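Local coordinates for protein citryl-spermidine/3,4-dihydroxybenzoyl-citryl-spermidine:spermidine ligase (Bacillus anthracis, PDB 3TO3) that catalyses the ATP-dependent condensation of spermidine with citryl-spermidine intermediates during biosynthesis of the siderophore petrobactin in Bacillus anthracis, at residues B[73-78]-B[530-535]; B[229-234]-B[269-274]; B[240-245]-B[351-356]; B[563-568]-B[591-596]. One frame throughout, in Å; residues are numbered along the deposited sequence.

Overall arrangement
The four contacts of this IucA/IucC-family ligase fall into two pairs at opposite sides of the chain's centre. Contacts 2 and 3 have centres 14 Å apart and meet through strand 241-246, where Tyr241 and Phe243 receive Ile231, Ile269 and Leu271. Contacts 1 and 4, 13 Å apart between centres, join where Phe78 packs on Pro591 and Phe567. The pairs stay separate: contacts 1 and 3 are about 34 Å apart at their nearest atoms. Contacts 1 and 3 come nearer the ATP site: the Thr77 side chain is about 14 Å from the nucleotide and that of Val353 about 11 Å from the side chain of the ATP-binding Lys299, whereas contacts 2 and 4 lie away from the annotated sites.

Contact 1. Residues B[73-78]-B[530-535]; sequences RERITF and WKEESF. With EDO (1,2-ethanediol), chain H.
Glu532, in the first turn of helix 532-547, offers its two carboxylate oxygens to different partners beyond strand 65-74. The charged one is Arg75, whose NH1 makes a salt bridge of 2.7 Å to Glu532 OE2. The guanidinium and carboxylate planes stand nearly perpendicular (85°), and NH1 meets OE2 from above the carboxylate plane, not in a side-by-side pair. Arg75 reaches this place by bending at chi2 and chi3, and its guanidinium is overlaid on one face by NH1 of Arg73; Asp526 binds both arginines.

Among neutral hydrogen bonds, Thr77 OG1 donates to Glu532 OE1 over 2.8 Å, and OE1 receives it on its anti lone pair, the one away from OE2; the Thr77 amide adds a weak bond to the same oxygen. Trp536 NE1 also bonds to OG1. A water bridges the Ile76 amide to Glu532 OE2, 2.7 Å from that oxygen.

Ile76 adds carbon-to-carbon contacts. Its CG1 sits between the backbone N and the carbonyl carbon (chi1 82°) and lies 3.7 Å from Glu532 CB, the two side chains running past each other in opposite directions, while Ile76 CD1 meets Glu533 CG at 3.5 Å.

With both oxygens held from different directions, the carboxylate has little freedom to rotate, and the two nearby arginines, balanced by Asp526, would probably favour its ionised form where the loop meets the helix start.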
# COMPACT_ATOMS: atom_id res chain seq x y z
N ARG B 73 9.38 32.89 -15.91
CA ARG B 73 8.55 34.02 -16.26
C ARG B 73 7.23 33.94 -15.50
O ARG B 73 6.76 32.85 -15.16
CB ARG B 73 8.23 33.97 -17.76
CG ARG B 73 9.41 34.12 -18.71
CD ARG B 73 9.01 33.76 -20.16
NE ARG B 73 8.94 32.30 -20.32
CZ ARG B 73 8.30 31.66 -21.29
NH1 ARG B 73 7.60 32.32 -22.23
NH2 ARG B 73 8.34 30.34 -21.32
N GLU B 74 6.62 35.10 -15.30
CA GLU B 74 5.23 35.19 -14.88
C GLU B 74 4.38 35.62 -16.08
O GLU B 74 4.60 36.70 -16.64
CB GLU B 74 5.10 36.19 -13.75
CG GLU B 74 3.75 36.20 -13.07
CD GLU B 74 3.75 37.01 -11.77
OE1 GLU B 74 3.47 36.44 -10.68
OE2 GLU B 74 4.05 38.22 -11.85
N ARG B 75 3.41 34.80 -16.47
CA ARG B 75 2.76 34.96 -17.78
C ARG B 75 1.43 35.66 -17.68
O ARG B 75 0.72 35.49 -16.69
CB ARG B 75 2.46 33.60 -18.34
CG ARG B 75 3.63 32.72 -18.32
CD ARG B 75 4.23 32.85 -19.67
NE ARG B 75 4.54 31.51 -20.08
CZ ARG B 75 4.48 31.06 -21.32
NH1 ARG B 75 4.08 31.86 -22.32
NH2 ARG B 75 4.81 29.80 -21.53
N ILE B 76 1.08 36.43 -18.71
CA ILE B 76 -0.20 37.13 -18.67
C ILE B 76 -1.36 36.15 -18.63
O ILE B 76 -2.48 36.53 -18.24
CB ILE B 76 -0.40 38.14 -19.84
CG1 ILE B 76 -0.86 37.41 -21.08
CG2 ILE B 76 0.86 38.92 -20.13
CD1 ILE B 76 -1.63 38.28 -21.98
N THR B 77 -1.12 34.86 -18.90
CA THR B 77 -2.24 33.95 -18.89
C THR B 77 -2.35 33.45 -17.43
O THR B 77 -1.78 32.45 -17.04
CB THR B 77 -1.90 32.75 -19.86
OG1 THR B 77 -1.97 33.19 -21.22
CG2 THR B 77 -2.84 31.51 -19.68
N PHE B 78 -3.27 34.08 -16.70
CA PHE B 78 -3.58 33.79 -15.29
C PHE B 78 -2.43 33.90 -14.33
O PHE B 78 -2.52 33.38 -13.23
CB PHE B 78 -4.26 32.43 -15.15
CG PHE B 78 -5.52 32.34 -15.94
CD1 PHE B 78 -6.67 32.93 -15.46
CD2 PHE B 78 -5.54 31.77 -17.20
CE1 PHE B 78 -7.83 32.91 -16.18
CE2 PHE B 78 -6.72 31.75 -17.92
CZ PHE B 78 -7.85 32.32 -17.41
N TRP B 530 2.99 33.21 -31.36
CA TRP B 530 1.67 33.80 -31.25
C TRP B 530 1.55 34.32 -29.81
O TRP B 530 1.67 33.57 -28.84
CB TRP B 530 0.60 32.75 -31.55
CG TRP B 530 -0.74 33.32 -31.73
CD1 TRP B 530 -1.72 33.46 -30.77
CD2 TRP B 530 -1.29 33.84 -32.93
NE1 TRP B 530 -2.84 34.03 -31.32
CE2 TRP B 530 -2.59 34.28 -32.64
CE3 TRP B 530 -0.80 33.96 -34.22
CZ2 TRP B 530 -3.41 34.85 -33.60
CZ3 TRP B 530 -1.61 34.53 -35.17
CH2 TRP B 530 -2.90 34.97 -34.86
N LYS B 531 1.34 35.63 -29.70
CA LYS B 531 1.34 36.31 -28.42
C LYS B 531 0.12 35.91 -27.63
O LYS B 531 -0.96 35.69 -28.19
CB LYS B 531 1.38 37.83 -28.63
CG LYS B 531 2.80 38.43 -28.79
CD LYS B 531 2.76 39.89 -29.29
CE LYS B 531 2.16 40.87 -28.27
NZ LYS B 531 3.05 41.12 -27.09
N GLU B 532 0.30 35.81 -26.31
CA GLU B 532 -0.77 35.41 -25.42
C GLU B 532 -1.89 36.43 -25.44
O GLU B 532 -3.07 36.05 -25.43
CB GLU B 532 -0.25 35.18 -24.00
CG GLU B 532 0.55 33.85 -23.80
CD GLU B 532 1.37 33.89 -22.51
OE1 GLU B 532 0.76 33.72 -21.45
OE2 GLU B 532 2.61 34.16 -22.52
N GLU B 533 -1.52 37.72 -25.49
CA GLU B 533 -2.47 38.82 -25.66
C GLU B 533 -3.41 38.61 -26.86
O GLU B 533 -4.62 38.74 -26.72
CB GLU B 533 -1.76 40.18 -25.78
CG GLU B 533 -0.88 40.53 -24.58
CD GLU B 533 0.51 39.83 -24.61
OE1 GLU B 533 0.63 38.70 -25.13
OE2 GLU B 533 1.48 40.43 -24.10
N SER B 534 -2.83 38.29 -28.02
CA SER B 534 -3.64 38.01 -29.23
C SER B 534 -4.56 36.80 -29.02
O SER B 534 -5.72 36.83 -29.42
CB SER B 534 -2.77 37.75 -30.47
OG SER B 534 -1.90 38.83 -30.68
N PHE B 535 -4.03 35.74 -28.42
CA PHE B 535 -4.83 34.56 -28.11
C PHE B 535 -6.08 34.99 -27.33
O PHE B 535 -7.20 34.70 -27.74
CB PHE B 535 -4.00 33.55 -27.32
CG PHE B 535 -4.72 32.28 -26.98
CD1 PHE B 535 -4.46 31.11 -27.69
CD2 PHE B 535 -5.62 32.24 -25.92
CE1 PHE B 535 -5.12 29.91 -27.38
CE2 PHE B 535 -6.29 31.06 -25.59
CZ PHE B 535 -6.04 29.89 -26.31
C1 EDO H . 1.08 38.67 -32.75
O1 EDO H . 1.27 38.43 -31.37
C2 EDO H . 0.49 37.41 -33.34
O2 EDO H . 1.01 37.30 -34.67
O HOH W 1 3.16 36.30 -21.02

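Contact 2. Residues B[229-234]-B[269-274]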
# COMPACT_ATOMS: atom_id res chain seq x y z
N GLU B 229 -27.12 -20.68 -15.27
CA GLU B 229 -27.16 -22.11 -14.97
C GLU B 229 -26.06 -22.46 -14.00
O GLU B 229 -26.17 -23.42 -13.25
CB GLU B 229 -27.05 -22.95 -16.24
CG GLU B 229 -28.29 -23.82 -16.52
CD GLU B 229 -28.48 -24.95 -15.49
OE1 GLU B 229 -27.54 -25.21 -14.70
OE2 GLU B 229 -29.56 -25.56 -15.49
N ARG B 230 -24.98 -21.68 -14.03
CA ARG B 230 -23.88 -21.92 -13.11
C ARG B 230 -24.27 -21.54 -11.67
O ARG B 230 -24.08 -22.32 -10.75
CB ARG B 230 -22.62 -21.18 -13.57
CG ARG B 230 -21.51 -21.17 -12.54
CD ARG B 230 -20.16 -20.85 -13.14
NE ARG B 230 -19.29 -20.12 -12.21
CZ ARG B 230 -18.84 -20.62 -11.06
NH1 ARG B 230 -19.18 -21.86 -10.69
NH2 ARG B 230 -18.06 -19.88 -10.26
N ILE B 231 -24.84 -20.35 -11.50
CA ILE B 231 -25.36 -19.89 -10.21
C ILE B 231 -26.36 -20.89 -9.65
O ILE B 231 -26.32 -21.23 -8.48
CB ILE B 231 -26.04 -18.51 -10.37
CG1 ILE B 231 -25.06 -17.48 -10.92
CG2 ILE B 231 -26.63 -18.03 -9.06
CD1 ILE B 231 -25.69 -16.14 -11.28
N HIS B 232 -27.27 -21.37 -10.49
CA HIS B 232 -28.31 -22.30 -10.04
C HIS B 232 -27.77 -23.61 -9.51
O HIS B 232 -28.35 -24.20 -8.61
CB HIS B 232 -29.33 -22.58 -11.15
CG HIS B 232 -30.44 -23.48 -10.71
ND1 HIS B 232 -31.46 -23.04 -9.88
CD2 HIS B 232 -30.68 -24.79 -10.95
CE1 HIS B 232 -32.29 -24.04 -9.65
NE2 HIS B 232 -31.84 -25.11 -10.29
N SER B 233 -26.65 -24.06 -10.06
CA SER B 233 -26.05 -25.33 -9.67
C SER B 233 -25.17 -25.17 -8.43
O SER B 233 -24.57 -26.13 -7.95
CB SER B 233 -25.22 -25.89 -10.82
OG SER B 233 -24.10 -25.05 -11.05
N MSE B 234 -25.05 -23.94 -7.94
CA MSE B 234 -24.45 -23.69 -6.63
C MSE B 234 -25.53 -23.57 -5.57
O MSE B 234 -25.25 -23.13 -4.45
CB MSE B 234 -23.61 -22.43 -6.64
CG MSE B 234 -22.68 -22.39 -7.80
SE MSE B 234 -21.77 -20.71 -7.83
CE MSE B 234 -20.28 -21.29 -6.64
N ILE B 269 -20.26 -13.89 -6.91
CA ILE B 269 -19.93 -15.16 -7.54
C ILE B 269 -19.20 -14.88 -8.84
O ILE B 269 -19.66 -14.09 -9.67
CB ILE B 269 -21.18 -15.99 -7.88
CG1 ILE B 269 -22.04 -16.25 -6.64
CG2 ILE B 269 -20.79 -17.30 -8.53
CD1 ILE B 269 -23.41 -16.87 -6.93
N TYR B 270 -18.05 -15.53 -9.00
CA TYR B 270 -17.25 -15.37 -10.18
C TYR B 270 -17.88 -16.15 -11.34
O TYR B 270 -18.17 -17.32 -11.21
CB TYR B 270 -15.82 -15.87 -9.90
CG TYR B 270 -15.00 -16.05 -11.16
CD1 TYR B 270 -14.37 -14.99 -11.77
CD2 TYR B 270 -14.87 -17.31 -11.75
CE1 TYR B 270 -13.64 -15.17 -12.97
CE2 TYR B 270 -14.14 -17.49 -12.92
CZ TYR B 270 -13.53 -16.42 -13.52
OH TYR B 270 -12.82 -16.63 -14.70
N LEU B 271 -18.08 -15.48 -12.46
CA LEU B 271 -18.63 -16.12 -13.66
C LEU B 271 -17.53 -16.43 -14.70
O LEU B 271 -17.35 -17.59 -15.08
CB LEU B 271 -19.78 -15.31 -14.25
CG LEU B 271 -20.82 -15.06 -13.16
CD1 LEU B 271 -21.85 -13.96 -13.57
CD2 LEU B 271 -21.49 -16.38 -12.82
N GLY B 272 -16.84 -15.41 -15.19
CA GLY B 272 -15.77 -15.63 -16.16
C GLY B 272 -15.34 -14.36 -16.88
O GLY B 272 -15.53 -13.25 -16.37
N GLU B 273 -14.78 -14.51 -18.07
CA GLU B 273 -14.17 -13.39 -18.79
C GLU B 273 -15.06 -12.91 -19.91
O GLU B 273 -15.83 -13.69 -20.45
CB GLU B 273 -12.80 -13.80 -19.32
CG GLU B 273 -11.96 -14.48 -18.24
CD GLU B 273 -10.55 -14.79 -18.67
OE1 GLU B 273 -10.30 -15.91 -19.15
OE2 GLU B 273 -9.68 -13.91 -18.48
N SER B 274 -15.00 -11.62 -20.24
CA SER B 274 -15.79 -11.13 -21.37
C SER B 274 -15.34 -11.80 -22.67
O SER B 274 -14.20 -12.23 -22.78
CB SER B 274 -15.71 -9.61 -21.48
OG SER B 274 -14.38 -9.17 -21.45
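Arg230 and Ile231, near the end of helix 221-232, lie beside Leu271 and Ile269 of the edge strand 268-273 in opposite chain sense, with nearest CA atoms 7.7 Å apart for Ile231 and Ile269. The one strong polar link is made by a side chain. Arg230 NH2 donates to Tyr270 O at 2.7 Å, in the carbonyl plane and in the guanidinium plane too, with a C=O...N angle of 159°; NE adds a weak bond to the same oxygen. An extended start, with CG anti to the backbone N (chi1 169°), followed by a bend at chi3 turns the guanidinium edge to that carbonyl.

Beside this link the contact is aliphatic. Ile231 uses two branches: CG2 touches Ile269 CD1 at 4.0 Å, and CG1 touches Leu271 CD2. Met234, a selenomethionine, runs past Ile269 in the opposite direction, with its SE 3.6 Å from Ile269 CG2.

Leu271 and Gly272 form a classic beta bulge opposite Trp193 of strand 192-197. Ile231 reaches Tyr241 and Phe243 of strand 241-246 and Ala195 of strand 192-197 as well as strand 268-273, so the helix covers one face of this three-stranded antiparallel sheet, while Tyr270 turns to His8 of the second subunit in an edge-to-face pair.

Contact 3. Residues B[240-245]-B[351-356]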
# COMPACT_ATOMS: atom_id res chain seq x y z
N GLN B 240 -31.84 -13.51 -7.85
CA GLN B 240 -31.38 -12.67 -6.74
C GLN B 240 -30.09 -11.90 -7.05
O GLN B 240 -29.49 -11.29 -6.15
CB GLN B 240 -31.20 -13.47 -5.45
CG GLN B 240 -32.49 -14.07 -4.89
CD GLN B 240 -33.28 -13.06 -4.08
OE1 GLN B 240 -33.99 -12.23 -4.63
NE2 GLN B 240 -33.16 -13.14 -2.76
N TYR B 241 -29.63 -11.98 -8.30
CA TYR B 241 -28.33 -11.39 -8.66
C TYR B 241 -28.36 -10.40 -9.82
O TYR B 241 -29.12 -10.57 -10.78
CB TYR B 241 -27.33 -12.48 -9.01
CG TYR B 241 -26.97 -13.35 -7.84
CD1 TYR B 241 -25.77 -13.18 -7.18
CD2 TYR B 241 -27.84 -14.33 -7.39
CE1 TYR B 241 -25.44 -13.97 -6.11
CE2 TYR B 241 -27.53 -15.11 -6.30
CZ TYR B 241 -26.31 -14.93 -5.67
OH TYR B 241 -25.97 -15.71 -4.59
N LEU B 242 -27.53 -9.38 -9.72
CA LEU B 242 -27.19 -8.55 -10.88
C LEU B 242 -25.80 -8.99 -11.39
O LEU B 242 -25.16 -9.83 -10.79
CB LEU B 242 -27.22 -7.08 -10.49
CG LEU B 242 -28.59 -6.55 -10.03
CD1 LEU B 242 -28.50 -5.15 -9.39
CD2 LEU B 242 -29.60 -6.52 -11.21
N PHE B 243 -25.35 -8.39 -12.47
CA PHE B 243 -24.11 -8.80 -13.12
C PHE B 243 -23.27 -7.58 -13.32
O PHE B 243 -23.78 -6.59 -13.84
CB PHE B 243 -24.40 -9.46 -14.47
CG PHE B 243 -25.18 -10.74 -14.32
CD1 PHE B 243 -26.57 -10.72 -14.22
CD2 PHE B 243 -24.52 -11.96 -14.22
CE1 PHE B 243 -27.30 -11.91 -14.06
CE2 PHE B 243 -25.24 -13.15 -14.05
CZ PHE B 243 -26.62 -13.13 -13.98
N ILE B 244 -22.00 -7.64 -12.88
CA ILE B 244 -21.12 -6.48 -12.99
C ILE B 244 -19.78 -6.90 -13.58
O ILE B 244 -19.17 -7.88 -13.15
CB ILE B 244 -20.83 -5.97 -11.56
CG1 ILE B 244 -22.12 -5.96 -10.72
CG2 ILE B 244 -20.12 -4.63 -11.60
CD1 ILE B 244 -21.96 -5.23 -9.41
N PRO B 245 -19.30 -6.12 -14.55
CA PRO B 245 -17.96 -6.33 -15.11
C PRO B 245 -16.89 -5.71 -14.17
O PRO B 245 -17.13 -4.64 -13.62
CB PRO B 245 -18.04 -5.66 -16.47
CG PRO B 245 -19.07 -4.59 -16.31
CD PRO B 245 -20.01 -5.00 -15.19
N SER B 351 -26.12 3.64 -18.46
CA SER B 351 -26.43 2.55 -17.56
C SER B 351 -25.36 2.43 -16.48
O SER B 351 -24.21 2.84 -16.70
CB SER B 351 -26.54 1.28 -18.37
OG SER B 351 -27.08 0.25 -17.59
N SER B 352 -25.72 1.89 -15.32
CA SER B 352 -24.73 1.75 -14.25
C SER B 352 -25.19 0.69 -13.29
O SER B 352 -26.35 0.41 -13.24
CB SER B 352 -24.55 3.07 -13.50
OG SER B 352 -25.69 3.31 -12.72
N VAL B 353 -24.27 0.09 -12.56
CA VAL B 353 -24.61 -0.95 -11.62
C VAL B 353 -23.50 -1.00 -10.59
O VAL B 353 -22.36 -0.65 -10.91
CB VAL B 353 -24.72 -2.31 -12.31
CG1 VAL B 353 -23.34 -2.75 -12.81
CG2 VAL B 353 -25.34 -3.34 -11.38
N MSE B 354 -23.81 -1.44 -9.39
CA MSE B 354 -22.80 -1.53 -8.34
C MSE B 354 -23.16 -2.51 -7.20
O MSE B 354 -24.32 -2.88 -6.98
CB MSE B 354 -22.62 -0.18 -7.73
CG MSE B 354 -23.78 0.08 -6.80
SE MSE B 354 -23.80 1.89 -6.20
CE MSE B 354 -25.39 2.50 -7.18
N TYR B 355 -22.14 -2.90 -6.46
CA TYR B 355 -22.30 -3.73 -5.29
C TYR B 355 -21.67 -2.94 -4.16
O TYR B 355 -20.47 -2.67 -4.19
CB TYR B 355 -21.56 -5.04 -5.50
CG TYR B 355 -21.65 -6.01 -4.35
CD1 TYR B 355 -22.68 -6.95 -4.28
CD2 TYR B 355 -20.69 -6.02 -3.34
CE1 TYR B 355 -22.76 -7.86 -3.24
CE2 TYR B 355 -20.74 -6.95 -2.31
CZ TYR B 355 -21.78 -7.86 -2.25
OH TYR B 355 -21.83 -8.78 -1.23
N ASP B 356 -22.48 -2.53 -3.19
CA ASP B 356 -22.06 -1.55 -2.19
C ASP B 356 -22.54 -2.01 -0.84
O ASP B 356 -23.72 -2.18 -0.64
CB ASP B 356 -22.67 -0.17 -2.49
CG ASP B 356 -22.41 0.86 -1.37
OD1 ASP B 356 -23.28 1.75 -1.13
OD2 ASP B 356 -21.33 0.78 -0.73
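The peptide joining Met354 to Tyr355 is the flat group that Ile244 meets: Ile244 CD1 stands over one of its faces, 3.7 Å from Met354 C. The phenol ring of Tyr355 belongs to another neighbourhood. Of the Tyr355 side chain, CB is what touches Ile244: Tyr355 CB lies 3.9 Å from Ile244 CD1. The ring is carried away, CG anti to the backbone N (chi1 -180°), until OH bonds to Asp262. On the other strand Phe243 is likewise turned off, its ring lying against Leu215 of helix 208-219, so that no ring face enters the contact. Its carbonyl oxygen does approach Val353 CG1, at 4.0 Å, but takes its hydrogen bond from Tyr211 OH.

What fills the space between the strands is branched aliphatic. Val353 is the shared partner and splits its methyls: CG1 leans on Ile244 CG2 at 3.9 Å, and CG2 lies 4.1 Å from Leu242 CD1. Leu242 and Ile244, alternate residues of strand 241-246, thereby straddle one valine.

The short strand segments 241-245 and 351-355 cross at 104°, with 7.2 Å between axes, much as in orthogonal sheet packing. One belongs to the three-stranded sheet and the other to the large mixed sheet that carries the ATP-binding Lys299; Tyr211 of helix 208-219 closes the side by touching both Leu242 and Val353.

Since no hydrogen bond spans the pair, the sheets are held here by shape and by the burial of methyl groups, while the polar ends of nearby side chains are satisfied outside the interface.

Contact 4. Residues B[563-568]-B[591-596]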
# COMPACT_ATOMS: atom_id res chain seq x y z
N TYR B 563 -15.32 38.59 -17.32
CA TYR B 563 -14.32 39.64 -17.56
C TYR B 563 -13.78 40.24 -16.26
O TYR B 563 -13.11 41.29 -16.30
CB TYR B 563 -14.86 40.75 -18.47
CG TYR B 563 -15.37 40.24 -19.80
CD1 TYR B 563 -14.88 39.06 -20.34
CD2 TYR B 563 -16.32 40.94 -20.52
CE1 TYR B 563 -15.33 38.59 -21.56
CE2 TYR B 563 -16.78 40.49 -21.74
CZ TYR B 563 -16.28 39.31 -22.26
OH TYR B 563 -16.73 38.85 -23.47
N THR B 564 -14.14 39.66 -15.12
CA THR B 564 -13.63 40.22 -13.85
C THR B 564 -12.09 40.25 -13.88
O THR B 564 -11.44 39.37 -14.48
CB THR B 564 -14.11 39.45 -12.61
OG1 THR B 564 -13.88 40.23 -11.43
CG2 THR B 564 -13.38 38.12 -12.49
N PRO B 565 -11.52 41.29 -13.26
CA PRO B 565 -10.07 41.52 -13.26
C PRO B 565 -9.30 40.39 -12.60
O PRO B 565 -8.28 39.94 -13.13
CB PRO B 565 -9.92 42.80 -12.43
CG PRO B 565 -11.25 43.51 -12.60
CD PRO B 565 -12.27 42.40 -12.66
N THR B 566 -9.80 39.92 -11.46
CA THR B 566 -9.14 38.86 -10.72
C THR B 566 -10.21 37.88 -10.25
O THR B 566 -11.38 38.25 -10.12
CB THR B 566 -8.37 39.40 -9.50
OG1 THR B 566 -9.30 39.91 -8.56
CG2 THR B 566 -7.42 40.55 -9.88
N PHE B 567 -9.82 36.62 -10.04
CA PHE B 567 -10.70 35.67 -9.40
C PHE B 567 -9.90 34.63 -8.64
O PHE B 567 -8.67 34.61 -8.72
CB PHE B 567 -11.59 34.97 -10.42
CG PHE B 567 -10.88 33.89 -11.17
CD1 PHE B 567 -11.06 32.57 -10.82
CD2 PHE B 567 -10.03 34.20 -12.21
CE1 PHE B 567 -10.40 31.56 -11.50
CE2 PHE B 567 -9.37 33.21 -12.90
CZ PHE B 567 -9.56 31.88 -12.54
N TYR B 568 -10.61 33.74 -7.95
CA TYR B 568 -10.02 32.76 -7.04
C TYR B 568 -9.96 31.40 -7.70
O TYR B 568 -10.97 30.78 -7.93
CB TYR B 568 -10.79 32.69 -5.72
CG TYR B 568 -10.43 33.80 -4.75
CD1 TYR B 568 -9.13 34.29 -4.70
CD2 TYR B 568 -11.37 34.36 -3.89
CE1 TYR B 568 -8.77 35.32 -3.83
CE2 TYR B 568 -11.01 35.39 -2.99
CZ TYR B 568 -9.70 35.87 -2.98
OH TYR B 568 -9.29 36.88 -2.12
N PRO B 591 -6.80 37.06 -17.76
CA PRO B 591 -6.41 37.65 -19.05
C PRO B 591 -7.63 38.09 -19.88
O PRO B 591 -7.48 38.96 -20.73
CB PRO B 591 -5.64 36.50 -19.75
CG PRO B 591 -6.30 35.23 -19.19
CD PRO B 591 -6.64 35.59 -17.73
N LEU B 592 -8.83 37.56 -19.61
CA LEU B 592 -9.99 38.04 -20.38
C LEU B 592 -10.29 39.49 -20.07
O LEU B 592 -10.84 40.20 -20.89
CB LEU B 592 -11.23 37.22 -20.14
CG LEU B 592 -11.11 35.75 -20.46
CD1 LEU B 592 -12.50 35.13 -20.38
CD2 LEU B 592 -10.58 35.65 -21.84
N TYR B 593 -9.89 39.94 -18.88
CA TYR B 593 -10.15 41.32 -18.49
C TYR B 593 -9.45 42.35 -19.37
O TYR B 593 -10.07 43.26 -19.86
CB TYR B 593 -9.75 41.56 -17.06
CG TYR B 593 -9.82 43.00 -16.67
CD1 TYR B 593 -8.66 43.74 -16.48
CD2 TYR B 593 -11.04 43.64 -16.50
CE1 TYR B 593 -8.72 45.10 -16.13
CE2 TYR B 593 -11.10 44.98 -16.14
CZ TYR B 593 -9.95 45.70 -15.95
OH TYR B 593 -10.01 47.04 -15.59
N ARG B 594 -8.14 42.22 -19.53
CA ARG B 594 -7.42 43.21 -20.30
C ARG B 594 -7.78 43.07 -21.77
O ARG B 594 -7.93 44.05 -22.49
CB ARG B 594 -5.91 43.08 -20.12
CG ARG B 594 -5.14 44.26 -20.73
CD ARG B 594 -3.71 44.36 -20.23
NE ARG B 594 -2.99 45.50 -20.80
CZ ARG B 594 -2.22 45.45 -21.88
NH1 ARG B 594 -1.60 46.54 -22.32
NH2 ARG B 594 -2.07 44.29 -22.53
N ALA B 595 -7.94 41.83 -22.22
CA ALA B 595 -8.31 41.60 -23.59
C ALA B 595 -9.64 42.33 -23.92
O ALA B 595 -9.75 43.00 -24.95
CB ALA B 595 -8.42 40.11 -23.85
N ARG B 596 -10.63 42.22 -23.03
CA ARG B 596 -11.88 42.95 -23.22
C ARG B 596 -11.69 44.47 -23.22
O ARG B 596 -12.25 45.17 -24.05
CB ARG B 596 -12.92 42.53 -22.18
CG ARG B 596 -14.17 43.40 -22.19
CD ARG B 596 -15.08 43.10 -23.35
NE ARG B 596 -16.32 43.86 -23.22
CZ ARG B 596 -17.07 44.25 -24.25
NH1 ARG B 596 -16.71 43.95 -25.48
NH2 ARG B 596 -18.17 44.95 -24.03
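Pro565 rests on the ring of Tyr593 and Arg596 on that of Tyr563, a CH-pi contact in each direction across this surface interface. Pro565 CG is 4.0 Å from the Tyr593 ring centroid and 20° off the normal, offset toward the rim. Arg596 does the same to Tyr563: its CB lies over one face, 4.2 Å from the ring centroid, and the chain then runs on above the rim, with Arg596 CD 3.5 Å from Tyr563 CE2. A bend at chi2 (76°) steers it along the ring, and the guanidinium ends tilted 33° from the ring plane with NH1 bonded to Asn599; the hydroxyl of Tyr563 goes to Glu544.

These residues frame the antiparallel pair of strands 566-570 and 585-589: Tyr563 and Pro565 lead into the first strand, and helix 591-600 follows the second. Asn590, at that junction, ties the two together by bonding to Thr564 O through ND2 and to Leu592 N through OD1.

Other contacts are close but lack hydrogen bonds. The carbonyl oxygen of Tyr563 sits at the edge of the Tyr593 ring, near its plane, 3.1 Å from CD2. Leu592 CB meets Tyr563 CD1 at 4.1 Å; the same leucine side chain also touches Phe513 and Trp536.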